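Local coordinates for protein lipocalin allergen (Canis lupus familiaris, PDB 4ODD) that is a dog dander allergen of the lipocalin family and probably binds small molecules, as its relatives do, inside a beta-barrel, at residues 9-14 against 90-95; 39-44 against 50-55; 60-65 against 151-156; 69-72 against 76-79; 98-103 against 132-137. One frame throughout, in Å; residues are numbered along the deposited sequence.

Contact 1 (9-14 against 90-95); sequences TQVSGP and IDMTPN
The thioether end of M92 lies across the side chains of Q10 and V11, with the methyl CE against Q10 and the sulfur facing V11. M92 SD is 3.8 Å from V11 CG1 and 3.9 Å from Q10 CB, so the sulfur spans both residues. M92 reaches them because CG stands anti to its backbone N (chi1 -176°) and the chain stays extended until it bends at chi3, which lays CE over the aliphatic base of Q10. The Q10 side chain crosses that of M92 at about a right angle; it offers its CB and CG, while the amide turns off toward the surface, as suits a polar residue there. V11 is buried: one methyl serves M92, and the other packs on V43 of strand 36-44.

Behind these residues lie the features that set their positions. On one side, S12 OG bonds V43 N, a tie to strand 36-44, and V11 O accepts from W15 NE1, a tie to strand 13-22. G13 adopts backbone angles open mainly to glycine, and with W15 it forms the Gly-X-Trp signature of lipocalins. On the other, I90 and D91 make a classic beta bulge opposite I98, and T93 OG1 accepts from N95 N at 2.9 Å in an ST turn just beyond M92.

The touching surfaces are thus carbon and sulfur alone. Dispersion forces hold them, and a pliant, unbranched thioether can fit itself to the helix end without any polar bond to dictate its position.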
# COMPACT_ATOMS: atom_id res chain seq x y z
N THR A 9 1.60 -6.30 -14.86
CA THR A 9 2.88 -6.55 -15.51
C THR A 9 3.86 -5.43 -15.20
O THR A 9 5.00 -5.66 -14.78
CB THR A 9 2.74 -6.65 -17.04
OG1 THR A 9 1.62 -7.48 -17.38
CG2 THR A 9 4.02 -7.22 -17.64
N GLN A 10 3.37 -4.20 -15.40
CA GLN A 10 4.19 -3.01 -15.37
C GLN A 10 4.57 -2.51 -13.98
O GLN A 10 5.29 -1.52 -13.86
CB GLN A 10 3.48 -1.88 -16.13
CG GLN A 10 3.31 -2.14 -17.61
CD GLN A 10 4.65 -2.37 -18.31
OE1 GLN A 10 5.12 -3.51 -18.40
NE2 GLN A 10 5.26 -1.30 -18.81
N VAL A 11 4.07 -3.14 -12.93
CA VAL A 11 4.21 -2.53 -11.61
C VAL A 11 5.54 -2.81 -10.95
O VAL A 11 5.94 -2.11 -10.02
CB VAL A 11 3.07 -2.93 -10.63
CG1 VAL A 11 1.76 -2.96 -11.35
CG2 VAL A 11 3.35 -4.28 -10.02
N SER A 12 6.23 -3.85 -11.41
CA SER A 12 7.48 -4.21 -10.79
C SER A 12 8.43 -3.04 -10.79
O SER A 12 8.50 -2.28 -11.77
CB SER A 12 8.10 -5.40 -11.50
OG SER A 12 7.50 -6.59 -11.03
N GLY A 13 9.15 -2.87 -9.69
CA GLY A 13 10.10 -1.78 -9.56
C GLY A 13 9.92 -0.93 -8.32
O GLY A 13 9.18 -1.27 -7.40
N PRO A 14 10.61 0.21 -8.30
CA PRO A 14 10.64 1.02 -7.08
C PRO A 14 9.32 1.76 -6.88
O PRO A 14 8.61 2.08 -7.86
CB PRO A 14 11.77 2.02 -7.37
CG PRO A 14 11.74 2.19 -8.87
CD PRO A 14 11.36 0.82 -9.42
N ILE A 90 -5.75 -0.73 -7.71
CA ILE A 90 -6.92 -0.07 -8.26
C ILE A 90 -6.59 0.62 -9.59
O ILE A 90 -7.43 0.70 -10.48
CB ILE A 90 -7.49 0.99 -7.29
CG1 ILE A 90 -7.86 0.35 -5.95
CG2 ILE A 90 -8.67 1.68 -7.91
CD1 ILE A 90 -8.78 -0.83 -6.09
N ASP A 91 -5.36 1.11 -9.72
CA ASP A 91 -5.01 1.96 -10.86
C ASP A 91 -3.50 2.16 -10.98
O ASP A 91 -2.79 2.21 -9.98
CB ASP A 91 -5.69 3.33 -10.69
CG ASP A 91 -6.06 3.96 -12.02
OD1 ASP A 91 -6.56 3.23 -12.91
OD2 ASP A 91 -5.87 5.18 -12.17
N MET A 92 -3.00 2.26 -12.21
CA MET A 92 -1.59 2.57 -12.41
C MET A 92 -1.32 3.48 -13.60
O MET A 92 -1.78 3.22 -14.72
CB MET A 92 -0.75 1.30 -12.55
CG MET A 92 0.75 1.59 -12.67
SD MET A 92 1.72 0.25 -13.40
CE MET A 92 1.17 0.29 -15.12
N THR A 93 -0.58 4.56 -13.34
CA THR A 93 0.04 5.38 -14.37
C THR A 93 1.53 5.01 -14.32
O THR A 93 1.90 4.10 -13.57
CB THR A 93 -0.20 6.89 -14.12
OG1 THR A 93 0.97 7.50 -13.55
CG2 THR A 93 -1.39 7.10 -13.18
N PRO A 94 2.39 5.66 -15.12
CA PRO A 94 3.81 5.28 -15.03
C PRO A 94 4.48 5.96 -13.84
O PRO A 94 5.52 5.52 -13.34
CB PRO A 94 4.41 5.80 -16.34
CG PRO A 94 3.24 6.27 -17.17
CD PRO A 94 2.16 6.63 -16.20
N ASN A 95 3.85 7.05 -13.40
CA ASN A 95 4.27 7.80 -12.23
C ASN A 95 3.58 7.34 -10.94
O ASN A 95 4.10 7.54 -9.85
CB ASN A 95 4.01 9.30 -12.48
CG ASN A 95 4.44 10.17 -11.31
OD1 ASN A 95 5.62 10.49 -11.17
ND2 ASN A 95 3.48 10.56 -10.47

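Contact 2 (39-44 against 50-55); sequences RGINVD and MLFNFY
R39 to V43 pair with M50 to N53 as the two arms of an antiparallel hairpin, their directions 171° apart. Backbone hydrogen bonds come first. N42 and L51 form a hydrogen-bonded pair, with N42 N to L51 O at 2.9 Å and L51 N to N42 O at 2.7 Å. G40 and N53 form another, but here N53 O accepts twice, from G40 N at 3.1 Å and R39 N at 2.8 Å, both from the same face of its plane. Two residues opposite one make this a classic beta bulge. The CA-H groups of I41 and M50 add contacts to L51 O and N42 O.

Apolar packing belongs to the face carrying I41, V43, M50 and F52. I41 and F52 lie side by side, I41 CG1 3.8 Å from the F52 ring atom CD1, and the I41 CG2 methyl meets M50 CE. Apolar residues, branched, aromatic or flexible as M50 is, suit this face, which turns into the barrel.

Polar and aromatic chemistry gathers around R39. Bent at chi2 (-62°), it carries its guanidinium across Y55, whose CD2 lies over one guanidinium face, 3.6 Å from R39 NE; the two planes are inclined by 49°. R39 NH1 makes a salt bridge with D152 and NE bonds P155 O, fixing the group's rotation. N53 ND2 turns to S66 and E64.

In the barrel, strand 36-44 lies between strands 13-22 and 49-57, and the latter continues the sheet into strand 62-71. F52 also meets F87 of strand 84-92 edge-to-face inside.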
# COMPACT_ATOMS: atom_id res chain seq x y z
N ARG A 39 9.40 0.63 -0.71
CA ARG A 39 10.67 0.73 -1.40
C ARG A 39 10.50 0.17 -2.80
O ARG A 39 10.92 0.79 -3.78
CB ARG A 39 11.78 -0.00 -0.65
CG ARG A 39 12.22 0.74 0.62
CD ARG A 39 12.79 2.11 0.29
NE ARG A 39 13.22 2.84 1.47
CZ ARG A 39 12.51 3.81 2.04
NH1 ARG A 39 11.33 4.16 1.54
NH2 ARG A 39 12.97 4.43 3.12
N GLY A 40 9.85 -1.00 -2.91
CA GLY A 40 9.62 -1.56 -4.22
C GLY A 40 8.70 -2.75 -4.25
O GLY A 40 8.37 -3.34 -3.23
N ILE A 41 8.26 -3.10 -5.45
CA ILE A 41 7.45 -4.28 -5.65
C ILE A 41 8.00 -5.18 -6.74
O ILE A 41 8.45 -4.70 -7.79
CB ILE A 41 6.03 -3.88 -6.01
CG1 ILE A 41 5.40 -3.15 -4.83
CG2 ILE A 41 5.23 -5.11 -6.40
CD1 ILE A 41 4.15 -2.38 -5.19
N ASN A 42 7.96 -6.48 -6.49
CA ASN A 42 8.44 -7.47 -7.44
C ASN A 42 7.33 -8.41 -7.83
O ASN A 42 6.75 -9.06 -6.97
CB ASN A 42 9.57 -8.29 -6.84
CG ASN A 42 10.60 -7.44 -6.16
OD1 ASN A 42 10.35 -6.90 -5.08
ND2 ASN A 42 11.76 -7.30 -6.78
N VAL A 43 7.03 -8.47 -9.12
CA VAL A 43 6.08 -9.45 -9.65
C VAL A 43 6.79 -10.67 -10.28
O VAL A 43 7.54 -10.52 -11.24
CB VAL A 43 5.18 -8.80 -10.71
CG1 VAL A 43 4.04 -9.73 -11.10
CG2 VAL A 43 4.63 -7.47 -10.18
N ASP A 44 6.55 -11.86 -9.75
CA ASP A 44 7.08 -13.09 -10.34
C ASP A 44 5.94 -13.76 -11.11
O ASP A 44 5.30 -14.70 -10.62
CB ASP A 44 7.65 -14.02 -9.26
CG ASP A 44 8.31 -15.27 -9.83
OD1 ASP A 44 8.14 -15.56 -11.04
OD2 ASP A 44 8.99 -15.98 -9.06
N MET A 50 4.04 -12.18 -5.59
CA MET A 50 4.49 -10.79 -5.51
C MET A 50 5.31 -10.60 -4.27
O MET A 50 5.07 -11.26 -3.25
CB MET A 50 3.31 -9.82 -5.47
CG MET A 50 2.93 -9.28 -6.82
SD MET A 50 1.47 -8.22 -6.72
CE MET A 50 2.21 -6.66 -6.21
N LEU A 51 6.28 -9.70 -4.34
CA LEU A 51 7.04 -9.33 -3.16
C LEU A 51 6.93 -7.82 -2.90
O LEU A 51 7.25 -7.01 -3.76
CB LEU A 51 8.51 -9.76 -3.31
CG LEU A 51 9.33 -9.62 -2.02
CD1 LEU A 51 9.05 -10.79 -1.09
CD2 LEU A 51 10.81 -9.48 -2.29
N PHE A 52 6.45 -7.45 -1.72
CA PHE A 52 6.41 -6.04 -1.33
C PHE A 52 7.56 -5.75 -0.39
O PHE A 52 7.72 -6.41 0.64
CB PHE A 52 5.09 -5.69 -0.63
CG PHE A 52 3.89 -5.94 -1.48
CD1 PHE A 52 3.32 -4.92 -2.22
CD2 PHE A 52 3.35 -7.22 -1.58
CE1 PHE A 52 2.22 -5.18 -3.01
CE2 PHE A 52 2.24 -7.47 -2.38
CZ PHE A 52 1.68 -6.45 -3.09
N ASN A 53 8.37 -4.77 -0.76
CA ASN A 53 9.48 -4.37 0.06
C ASN A 53 9.23 -2.96 0.60
O ASN A 53 8.95 -2.03 -0.17
CB ASN A 53 10.77 -4.45 -0.75
CG ASN A 53 11.96 -3.97 0.03
OD1 ASN A 53 12.53 -2.90 -0.27
ND2 ASN A 53 12.36 -4.74 1.04
N PHE A 54 9.32 -2.81 1.92
CA PHE A 54 8.95 -1.54 2.54
C PHE A 54 9.45 -1.43 3.97
O PHE A 54 9.85 -2.42 4.57
CB PHE A 54 7.44 -1.38 2.53
CG PHE A 54 6.72 -2.43 3.33
CD1 PHE A 54 6.47 -2.25 4.69
CD2 PHE A 54 6.27 -3.60 2.72
CE1 PHE A 54 5.78 -3.22 5.42
CE2 PHE A 54 5.60 -4.57 3.44
CZ PHE A 54 5.35 -4.39 4.79
N TYR A 55 9.41 -0.21 4.50
CA TYR A 55 9.78 0.02 5.90
C TYR A 55 8.56 0.42 6.74
O TYR A 55 7.65 1.09 6.25
CB TYR A 55 10.86 1.10 6.02
CG TYR A 55 12.26 0.65 5.64
CD1 TYR A 55 13.13 0.12 6.59
CD2 TYR A 55 12.72 0.79 4.34
CE1 TYR A 55 14.41 -0.28 6.25
CE2 TYR A 55 14.01 0.39 3.98
CZ TYR A 55 14.85 -0.15 4.95
OH TYR A 55 16.12 -0.55 4.60

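Contact 3 (60-65 against 151-156); sequences GECVEN and TDNCPN
C62 SG and C154 SG are covalently joined at 2.0 Å, and this disulfide is the heart of the contact. C62, at the start of strand 62-71, gives up the larger area. In both cysteines CB already points at the other segment, and chi1 (-74° in C62) swings each SG to the side of its own backbone N, where the two sulfurs meet. With a torsion of -78° about the S-S bond, C62 CB and C154 CB stand 3.9 Å apart.

C154 is the more deeply buried partner, set against R39 and Y55 of the adjoining hairpin. Next to it, P155 lays ring atom CD 3.9 Å from C62 CB, an apolar shoulder along the flank of the bridge; its rigid ring suits a segment that has no regular secondary structure. N153 OD1 comes within 4.0 Å of C62 SG, while N153 ND2 makes a weak bond to T151 O. D152 just before it is the centre of an inverse gamma turn.

A disulfide between the C-terminal segment and this strand is a familiar feature of lipocalins. Here the tail has no strand pairing across the contact, so across this contact the covalent link does the fastening: a bond indifferent to water and to charge closes a loop of about ninety residues at the start of strand 62-71 in a secreted protein.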
# COMPACT_ATOMS: atom_id res chain seq x y z
N GLY A 60 9.97 3.80 16.91
CA GLY A 60 10.90 4.80 16.41
C GLY A 60 12.06 4.24 15.60
O GLY A 60 13.00 4.97 15.27
N GLU A 61 11.98 2.95 15.26
CA GLU A 61 13.08 2.25 14.59
C GLU A 61 12.71 1.68 13.20
O GLU A 61 11.72 0.95 13.06
CB GLU A 61 13.59 1.13 15.50
CG GLU A 61 13.93 1.59 16.91
CD GLU A 61 15.37 2.04 17.05
OE1 GLU A 61 15.80 2.35 18.18
OE2 GLU A 61 16.07 2.09 16.02
N CYS A 62 13.53 1.99 12.18
CA CYS A 62 13.20 1.60 10.82
C CYS A 62 13.40 0.11 10.60
O CYS A 62 14.52 -0.40 10.71
CB CYS A 62 14.02 2.40 9.81
SG CYS A 62 13.48 4.10 9.64
N VAL A 63 12.31 -0.59 10.29
CA VAL A 63 12.36 -2.02 10.07
C VAL A 63 11.97 -2.37 8.64
O VAL A 63 10.85 -2.09 8.20
CB VAL A 63 11.42 -2.76 11.03
CG1 VAL A 63 11.33 -4.23 10.67
CG2 VAL A 63 11.88 -2.58 12.45
N GLU A 64 12.90 -2.99 7.93
CA GLU A 64 12.64 -3.40 6.56
C GLU A 64 11.77 -4.65 6.52
O GLU A 64 11.92 -5.53 7.37
CB GLU A 64 13.96 -3.66 5.82
CG GLU A 64 13.78 -3.92 4.33
CD GLU A 64 15.08 -3.94 3.59
OE1 GLU A 64 16.15 -3.85 4.24
OE2 GLU A 64 15.05 -4.03 2.35
N ASN A 65 10.86 -4.69 5.55
CA ASN A 65 9.99 -5.84 5.33
C ASN A 65 10.06 -6.31 3.89
O ASN A 65 10.24 -5.50 2.97
CB ASN A 65 8.53 -5.53 5.67
CG ASN A 65 8.31 -5.25 7.16
OD1 ASN A 65 8.49 -4.13 7.63
ND2 ASN A 65 7.90 -6.27 7.91
N THR A 151 7.93 12.27 5.36
CA THR A 151 8.43 11.70 6.61
C THR A 151 9.18 10.40 6.40
O THR A 151 9.41 9.63 7.35
CB THR A 151 7.29 11.47 7.62
OG1 THR A 151 6.20 10.77 7.00
CG2 THR A 151 6.78 12.80 8.13
N ASP A 152 9.58 10.15 5.15
CA ASP A 152 10.29 8.93 4.83
C ASP A 152 11.76 9.08 5.13
O ASP A 152 12.56 9.35 4.24
CB ASP A 152 10.09 8.54 3.36
CG ASP A 152 10.46 7.10 3.09
OD1 ASP A 152 11.01 6.45 4.03
OD2 ASP A 152 10.22 6.63 1.95
N ASN A 153 12.12 8.90 6.40
CA ASN A 153 13.49 9.07 6.84
C ASN A 153 14.23 7.75 6.95
O ASN A 153 15.32 7.69 7.52
CB ASN A 153 13.52 9.81 8.18
CG ASN A 153 12.84 9.03 9.30
OD1 ASN A 153 13.44 8.14 9.91
ND2 ASN A 153 11.59 9.36 9.57
N CYS A 154 13.64 6.69 6.41
CA CYS A 154 14.26 5.37 6.48
C CYS A 154 15.27 5.14 5.35
O CYS A 154 15.22 5.84 4.33
CB CYS A 154 13.19 4.28 6.50
SG CYS A 154 12.22 4.25 8.03
N PRO A 155 16.19 4.17 5.54
CA PRO A 155 17.28 3.94 4.58
C PRO A 155 16.79 3.81 3.15
O PRO A 155 15.80 3.13 2.91
CB PRO A 155 17.86 2.60 5.05
CG PRO A 155 17.56 2.56 6.50
CD PRO A 155 16.20 3.19 6.63
N ASN A 156 17.47 4.48 2.23
CA ASN A 156 17.17 4.36 0.81
C ASN A 156 15.88 5.05 0.38
O ASN A 156 15.19 4.57 -0.53
CB ASN A 156 17.15 2.89 0.38
CG ASN A 156 18.43 2.18 0.75
OD1 ASN A 156 19.52 2.63 0.42
ND2 ASN A 156 18.31 1.06 1.46

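Contact 4 (69-72 against 76-79)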
# COMPACT_ATOMS: atom_id res chain seq x y z
N ALA A 69 3.35 -12.73 -1.42
CA ALA A 69 1.91 -12.77 -1.64
C ALA A 69 1.68 -13.55 -2.89
O ALA A 69 2.57 -13.65 -3.73
CB ALA A 69 1.36 -11.37 -1.80
N SER A 70 0.49 -14.12 -3.03
CA SER A 70 0.18 -14.84 -4.26
C SER A 70 -0.84 -14.06 -5.06
O SER A 70 -1.71 -13.39 -4.49
CB SER A 70 -0.30 -16.26 -3.96
OG SER A 70 -1.29 -16.22 -2.94
N ILE A 71 -0.74 -14.11 -6.38
CA ILE A 71 -1.79 -13.54 -7.21
C ILE A 71 -2.79 -14.63 -7.54
O ILE A 71 -2.46 -15.63 -8.17
CB ILE A 71 -1.25 -12.96 -8.51
CG1 ILE A 71 -0.05 -12.05 -8.23
CG2 ILE A 71 -2.38 -12.24 -9.25
CD1 ILE A 71 0.68 -11.60 -9.49
N GLY A 72 -4.02 -14.43 -7.08
CA GLY A 72 -5.07 -15.41 -7.31
C GLY A 72 -5.86 -15.10 -8.56
O GLY A 72 -5.39 -14.39 -9.45
N LEU A 76 -6.62 -10.96 -7.30
CA LEU A 76 -6.63 -10.60 -5.90
C LEU A 76 -5.33 -11.06 -5.28
O LEU A 76 -4.99 -12.25 -5.36
CB LEU A 76 -7.82 -11.23 -5.18
CG LEU A 76 -7.88 -10.92 -3.68
CD1 LEU A 76 -8.02 -9.39 -3.37
CD2 LEU A 76 -9.00 -11.71 -3.05
N ILE A 77 -4.58 -10.12 -4.69
CA ILE A 77 -3.30 -10.47 -4.10
C ILE A 77 -3.49 -10.72 -2.63
O ILE A 77 -4.05 -9.89 -1.91
CB ILE A 77 -2.24 -9.39 -4.32
CG1 ILE A 77 -2.00 -9.17 -5.81
CG2 ILE A 77 -0.95 -9.82 -3.69
CD1 ILE A 77 -2.41 -7.80 -6.31
N LYS A 78 -3.03 -11.88 -2.18
CA LYS A 78 -3.28 -12.36 -0.83
C LYS A 78 -1.94 -12.65 -0.18
O LYS A 78 -1.08 -13.32 -0.77
CB LYS A 78 -4.16 -13.64 -0.89
CG LYS A 78 -4.49 -14.32 0.46
CD LYS A 78 -5.39 -15.56 0.26
CE LYS A 78 -6.08 -16.04 1.57
NZ LYS A 78 -7.33 -16.85 1.30
N GLY A 79 -1.74 -12.17 1.04
CA GLY A 79 -0.48 -12.37 1.70
C GLY A 79 -0.54 -12.05 3.18
O GLY A 79 -1.39 -11.26 3.62
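A69 CB meets I77 CG2 at 3.4 Å where strands 62-71 and 77-80 run antiparallel, the two arms of a tight beta hairpin in the lipocalin barrel. The small methyl suits this place: A69 shares its face of the sheet with I71 and I77, and the F52 ring of the next strand lies against it too. G79, which has no side chain, lies opposite the A69 methyl.

S70 follows and turns to the other face with K78. The two are a hydrogen-bonded pair: S70 N gives to K78 O at 2.9 Å, and K78 N returns a bond to S70 O at 3.1 Å. The same S70 O is approached by the CA-H of I77, at 3.3 Å from I77 CA. Ser and Lys are apt on this face, which is the more exposed of the two: K78 lies at the surface, and its fully extended chain runs outward, carrying the amine clear of the backbone pairing.

I71 brings the chain back to the apolar face. With chi1 near -49°, its CG1 stands anti to the carbonyl carbon and comes to 4.2 Å from I77 CG1, a loose side-chain meeting across a non-hydrogen-bonded pair. Both isoleucines also touch L8 of the N-terminal helix, which lies against this face.

G72 leaves the strand and enters the turn, keeping one last bond: its N gives to L76 O at 2.9 Å, tilted 31° from the carbonyl plane.

Contact 5 (98-103 against 132-137); sequences IGYDVN and KKLSRE
R136 N bonds K132 O at 2.8 Å, closing the helical turn from which L134 reaches across to I98, G99 and Y100. The L134 side chain carries the whole contact from the helix side, and its CD2 methyl does the touching. L134 CD2 lies 3.8 Å from I98 CG2 and 4.0 Å from G99 O, with Y100 CB at 4.3 Å, so a single methyl serves three successive residues of the strand. L134 CG stands anti to its backbone N (chi1 171°), which extends the branch outward from the helix, and the I98 and L134 side chains run antiparallel to one another, flank against flank. The Y100 ring meets CD2 obliquely, with neither a stack nor a polar bond between them.

This is the long helix of the lipocalin fold packed on the outside of the barrel. Over 132-137 its axis runs 9.9 Å from that of 98-103 and nearly along it, at 19°. I98 and Y100 point at the helix, whereas a side chain on G99 would point the other way. A branched leucine suits the interface because it fills the groove among I98, Y100, I90 of strand 84-92 and A114 of strand 110-118.

The exposed side of the helix carries charges. K133 NZ bridges to E137 OE2 at 2.9 Å on the carboxylate's anti side, and R136 NE has a long ionic approach to E137 OE1. S135 is different: buried and turned from the strand, it bonds S21 OG.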
# COMPACT_ATOMS: atom_id res chain seq x y z
N ILE A 98 -2.24 3.18 -7.23
CA ILE A 98 -3.24 3.18 -6.16
C ILE A 98 -3.59 1.76 -5.71
O ILE A 98 -4.06 0.93 -6.51
CB ILE A 98 -4.53 3.91 -6.58
CG1 ILE A 98 -4.24 5.37 -6.90
CG2 ILE A 98 -5.58 3.80 -5.47
CD1 ILE A 98 -5.46 6.14 -7.37
N GLY A 99 -3.36 1.47 -4.44
CA GLY A 99 -3.65 0.16 -3.91
C GLY A 99 -4.76 0.19 -2.88
O GLY A 99 -4.99 1.23 -2.23
N TYR A 100 -5.45 -0.93 -2.74
CA TYR A 100 -6.46 -1.08 -1.70
C TYR A 100 -6.31 -2.42 -1.01
O TYR A 100 -6.45 -3.47 -1.64
CB TYR A 100 -7.86 -0.96 -2.27
CG TYR A 100 -8.93 -1.03 -1.22
CD1 TYR A 100 -8.95 -0.14 -0.16
CD2 TYR A 100 -9.94 -1.99 -1.29
CE1 TYR A 100 -9.96 -0.21 0.82
CE2 TYR A 100 -10.94 -2.06 -0.33
CZ TYR A 100 -10.95 -1.18 0.71
OH TYR A 100 -11.94 -1.26 1.65
N ASP A 101 -6.02 -2.37 0.29
CA ASP A 101 -5.87 -3.58 1.08
C ASP A 101 -7.05 -3.80 2.01
O ASP A 101 -7.64 -2.85 2.53
CB ASP A 101 -4.59 -3.52 1.92
CG ASP A 101 -4.28 -4.83 2.61
OD1 ASP A 101 -4.40 -5.89 1.95
OD2 ASP A 101 -3.91 -4.80 3.80
N VAL A 102 -7.39 -5.05 2.23
CA VAL A 102 -8.30 -5.38 3.30
C VAL A 102 -7.52 -6.27 4.25
O VAL A 102 -7.05 -7.34 3.88
CB VAL A 102 -9.56 -6.11 2.79
CG1 VAL A 102 -10.40 -6.55 3.95
CG2 VAL A 102 -10.36 -5.22 1.86
N ASN A 103 -7.36 -5.82 5.47
CA ASN A 103 -6.62 -6.59 6.44
C ASN A 103 -7.54 -7.19 7.47
O ASN A 103 -8.52 -6.56 7.91
CB ASN A 103 -5.63 -5.68 7.16
CG ASN A 103 -4.87 -6.41 8.23
OD1 ASN A 103 -5.14 -6.24 9.42
ND2 ASN A 103 -3.94 -7.25 7.82
N LYS A 132 -8.38 10.01 -3.37
CA LYS A 132 -9.41 10.44 -2.43
C LYS A 132 -10.78 9.87 -2.80
O LYS A 132 -11.57 9.47 -1.94
CB LYS A 132 -9.45 11.97 -2.33
CG LYS A 132 -8.12 12.58 -1.89
CD LYS A 132 -8.30 13.94 -1.22
CE LYS A 132 -6.96 14.53 -0.77
NZ LYS A 132 -7.11 15.75 0.10
N LYS A 133 -11.03 9.83 -4.10
CA LYS A 133 -12.23 9.20 -4.62
C LYS A 133 -12.33 7.78 -4.08
O LYS A 133 -13.30 7.44 -3.41
CB LYS A 133 -12.21 9.20 -6.15
CG LYS A 133 -13.46 8.61 -6.80
CD LYS A 133 -13.36 8.69 -8.33
CE LYS A 133 -14.43 7.87 -9.03
NZ LYS A 133 -14.18 6.41 -8.90
N LEU A 134 -11.31 6.96 -4.35
CA LEU A 134 -11.29 5.58 -3.86
C LEU A 134 -11.51 5.53 -2.36
O LEU A 134 -12.34 4.77 -1.87
CB LEU A 134 -9.96 4.88 -4.18
CG LEU A 134 -9.86 3.52 -3.47
CD1 LEU A 134 -10.44 2.42 -4.34
CD2 LEU A 134 -8.43 3.19 -3.05
N SER A 135 -10.74 6.33 -1.64
CA SER A 135 -10.82 6.35 -0.20
C SER A 135 -12.29 6.59 0.20
O SER A 135 -12.85 5.88 1.03
CB SER A 135 -9.89 7.42 0.37
OG SER A 135 -9.91 7.39 1.78
N ARG A 136 -12.91 7.58 -0.43
CA ARG A 136 -14.32 7.85 -0.17
C ARG A 136 -15.18 6.63 -0.47
O ARG A 136 -15.98 6.22 0.37
CB ARG A 136 -14.77 9.06 -0.98
CG ARG A 136 -16.16 9.58 -0.63
CD ARG A 136 -16.54 10.78 -1.50
NE ARG A 136 -16.43 10.49 -2.93
CZ ARG A 136 -15.51 10.99 -3.74
NH1 ARG A 136 -14.60 11.84 -3.27
NH2 ARG A 136 -15.49 10.66 -5.03
N GLU A 137 -15.01 6.04 -1.66
CA GLU A 137 -15.83 4.91 -2.09
C GLU A 137 -15.84 3.79 -1.06
O GLU A 137 -16.88 3.20 -0.78
CB GLU A 137 -15.36 4.33 -3.43
CG GLU A 137 -14.74 5.32 -4.42
CD GLU A 137 -15.74 6.20 -5.15
OE1 GLU A 137 -16.54 6.90 -4.47
OE2 GLU A 137 -15.73 6.22 -6.40

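Overall arrangement
Contacts 2 and 4 are hairpins of the one curled sheet, held by backbone hydrogen bonds; strand 62-71 is an arm of contact 4 and pairs with strand 49-57 of contact 2, so M50 bonds A69 and packs on I77. Contact 3 uses the other end of that strand, and its covalent bridge anchors a loop that R39 of contact 2 also grips. Contacts 1 and 5 rely on side chains instead: one methionine reaching the N-terminal segment, one leucine reaching down from the helix. They meet where I90 pairs with I98 and touches L134. Contact 5 is buried, while the others are only partly so. Contacts 2 and 5 flank opposite sides of the chain's centre.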